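Local coordinates for protein VompD (Bartonella quintana, PDB 4LGO) that is one subunit of a trimeric autotransporter adhesin of the bacterial outer membrane and probably mediates attachment to host surfaces, this chain being its N-terminal domain 1, at residues D31-A34 and G35-V38; G48-D51 and S52-I55. All coordinates share one frame; numbering follows the deposited sequence.

Contact 1 of 2, residues D31-A34 and G35-V38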
# COMPACT_ATOMS: atom_id res chain seq x y z
N ASP A 31 26.99 19.65 13.26
CA ASP A 31 27.13 20.58 14.37
C ASP A 31 26.19 21.76 14.19
O ASP A 31 26.17 22.40 13.15
CB ASP A 31 28.58 21.01 14.51
CG ASP A 31 29.44 19.88 15.04
OD1 ASP A 31 29.50 19.74 16.27
OD2 ASP A 31 30.00 19.12 14.23
N VAL A 32 25.40 22.02 15.23
CA VAL A 32 24.43 23.13 15.22
C VAL A 32 24.82 24.18 16.28
O VAL A 32 24.86 23.89 17.49
CB VAL A 32 23.01 22.60 15.46
CG1 VAL A 32 21.98 23.73 15.32
CG2 VAL A 32 22.68 21.44 14.52
N ASN A 33 25.13 25.39 15.82
CA ASN A 33 25.56 26.46 16.73
C ASN A 33 24.44 27.49 16.92
O ASN A 33 23.44 27.47 16.20
CB ASN A 33 26.80 27.14 16.17
CG ASN A 33 27.98 26.19 16.06
OD1 ASN A 33 28.49 25.70 17.07
ND2 ASN A 33 28.42 25.92 14.84
N ALA A 34 24.62 28.40 17.87
CA ALA A 34 23.74 29.55 17.93
C ALA A 34 23.85 30.24 16.58
O ALA A 34 24.93 30.39 16.04
CB ALA A 34 24.17 30.50 19.04
N GLY A 35 22.71 30.62 16.00
CA GLY A 35 22.71 31.25 14.69
C GLY A 35 22.57 30.29 13.52
O GLY A 35 22.40 30.73 12.38
N SER A 36 22.67 28.98 13.77
CA SER A 36 22.56 27.98 12.71
C SER A 36 21.11 27.79 12.27
O SER A 36 20.19 27.99 13.05
CB SER A 36 23.10 26.61 13.18
OG SER A 36 24.51 26.62 13.29
N THR A 37 20.92 27.40 11.01
CA THR A 37 19.62 26.92 10.53
C THR A 37 19.70 25.42 10.20
O THR A 37 20.60 24.99 9.47
CB THR A 37 19.16 27.68 9.28
OG1 THR A 37 19.01 29.07 9.60
CG2 THR A 37 17.84 27.14 8.77
N VAL A 38 18.77 24.64 10.77
CA VAL A 38 18.59 23.22 10.49
C VAL A 38 17.37 23.09 9.59
O VAL A 38 16.34 23.69 9.90
CB VAL A 38 18.36 22.42 11.79
CG1 VAL A 38 18.10 20.93 11.52
CG2 VAL A 38 19.56 22.59 12.72
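Ser36 folds its hydroxyl back over the turn it closes: OG receives the backbone N-H of Asn33 at 2.9 Å, with an N-H...O angle of 153°. With OG anti to its own carbonyl carbon, chi1 of -72° leaves the hydroxyl beside the Ser36 backbone N, on the side where the Asn33 N-H can reach it. The return bond is purely backbone, Ser36 N to Asn33 O at 3.0 Å. Asn33 and Ser36 are thus tied twice, once through each backbone group of Asn33, and the residues between them are Ala34 and Gly35. Gly35 takes a positive phi of 91°, as the third position of a type II turn commonly requires.

The close packing lies on the strand side of these bonds. Val32 and Val38 meet roughly at right angles, CG2 of Val38 resting 3.7 Å from CG1 and 3.8 Å from CG2 of Val32. The same CG1 also lies 3.8 Å from CB of Ser36, so one methyl touches both residues. Trp20 of the same chain covers Val32, and Trp20 of the second subunit packs on both valines, burying them at the interface. The crest is quite different: Asn33, Ala34 and Gly35 are exposed, and the Asn33 side chain meets Ser36 OG through its CB. What results is a type II beta turn joining strands 30-32 and 37-42, with a serine hydroxyl as an extra acceptor, the second strand entering a parallel ladder with the second subunit, as suits an intertwined trimeric adhesin.

Contact 2 of 2, residues G48-D51 and S52-I55; sequences GNED and SKNI
The carbonyl oxygen of Asn49 is gripped twice by Ser52. The hydroxyl OG donates to it at 2.7 Å, lying in the carbonyl plane, while the backbone N of Ser52 comes from above that plane at 3.1 Å, with an N-H...O angle of 147°. The hydroxyl reaches the oxygen because its chi1 of 73° sets OG between the backbone N and the carbonyl carbon. OG is itself hydrogen-bonded to Glu46 N, earlier in the loop.

Two nested turns share this start: a type I beta turn from Asn49 to Ser52 and, inside it, an Asx turn in which Asn49 OD1 takes the N-H of Asp51 at 2.9 Å. They lie in the loop between strands 37-42 and 55-59, where Asp51 O is bonded to Asn70 ND2 and Asn54 ND2 to Asp68 OD1 of the third subunit. The amide at the end of the Asn49 side chain also lies against Ser52, its CG 3.8 Å from Ser52 CB, and ND2 is hydrogen-bonded to Glu46 OE1.

Glu50, within the turn, and Lys53, just past it, run side by side in the same direction. Their salt bridge joins Glu50 OE2 to Lys53 NZ at 3.2 Å and is weak as a hydrogen bond; Glu50 bends at chi2 (62°), whereas Lys53 is extended beyond CG. A water joins their backbones, donating to Glu50 O at 2.9 Å and accepting from Lys53 N at 3.0 Å.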
# COMPACT_ATOMS: atom_id res chain seq x y z
N GLY A 48 9.55 16.34 -10.62
CA GLY A 48 8.99 17.68 -10.85
C GLY A 48 7.67 17.96 -10.15
O GLY A 48 7.12 19.05 -10.31
N ASN A 49 7.18 16.99 -9.37
CA ASN A 49 5.86 17.05 -8.76
C ASN A 49 6.01 17.42 -7.29
O ASN A 49 6.37 16.57 -6.44
CB ASN A 49 5.16 15.69 -8.90
CG ASN A 49 3.74 15.69 -8.35
OD1 ASN A 49 3.29 16.66 -7.76
ND2 ASN A 49 3.02 14.58 -8.55
N GLU A 50 5.72 18.68 -7.01
CA GLU A 50 5.77 19.22 -5.65
C GLU A 50 4.83 18.50 -4.69
O GLU A 50 5.09 18.46 -3.47
CB GLU A 50 5.44 20.72 -5.68
CG GLU A 50 6.03 21.49 -4.51
CD GLU A 50 7.54 21.46 -4.47
OE1 GLU A 50 8.18 21.29 -5.55
OE2 GLU A 50 8.10 21.60 -3.36
N ASP A 51 3.76 17.92 -5.21
CA ASP A 51 2.78 17.23 -4.39
C ASP A 51 3.13 15.74 -4.15
O ASP A 51 2.29 15.00 -3.67
CB ASP A 51 1.40 17.33 -5.03
CG ASP A 51 0.91 18.77 -5.18
OD1 ASP A 51 1.50 19.68 -4.55
OD2 ASP A 51 -0.05 18.97 -5.94
N SER A 52 4.34 15.32 -4.49
CA SER A 52 4.72 13.92 -4.38
C SER A 52 5.68 13.58 -3.21
O SER A 52 6.37 12.57 -3.27
CB SER A 52 5.34 13.45 -5.69
OG SER A 52 6.64 13.99 -5.85
N LYS A 53 5.71 14.38 -2.15
CA LYS A 53 6.58 14.06 -0.99
C LYS A 53 5.85 13.05 -0.11
O LYS A 53 4.82 13.37 0.50
CB LYS A 53 6.90 15.34 -0.18
CG LYS A 53 7.56 16.41 -1.02
CD LYS A 53 7.76 17.73 -0.27
CE LYS A 53 8.07 18.84 -1.26
NZ LYS A 53 8.41 20.10 -0.55
N ASN A 54 6.35 11.81 -0.07
CA ASN A 54 5.72 10.74 0.65
C ASN A 54 5.58 11.02 2.13
O ASN A 54 4.56 10.66 2.71
CB ASN A 54 6.49 9.43 0.49
CG ASN A 54 6.26 8.75 -0.82
OD1 ASN A 54 5.21 8.89 -1.43
ND2 ASN A 54 7.26 8.00 -1.29
N ILE A 55 6.60 11.65 2.72
CA ILE A 55 6.58 12.06 4.12
C ILE A 55 6.19 13.54 4.17
O ILE A 55 6.89 14.40 3.61
CB ILE A 55 7.91 11.84 4.85
CG1 ILE A 55 8.42 10.41 4.66
CG2 ILE A 55 7.76 12.21 6.33
CD1 ILE A 55 7.55 9.33 5.26
O HOH W 1 4.12 16.74 -1.35

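Both contacts are tight beta turns closed by a serine, and they follow each other along the chain: strand 37-42 leaves contact 1 and runs to the loop that carries contact 2, just ahead of strand 55-59. Their centres are 27 Å apart and their nearest atoms about 14 Å, so they do not touch. Contact 1 sits far out toward one end of the elongated chain, its centre 37 Å from that of the chain, against 15 Å for contact 2. Each reaches the second subunit: 31-38 through its buried valines and Thr37, 48-55 through Lys53 and Ile55, the latter meeting Ile55 of that subunit.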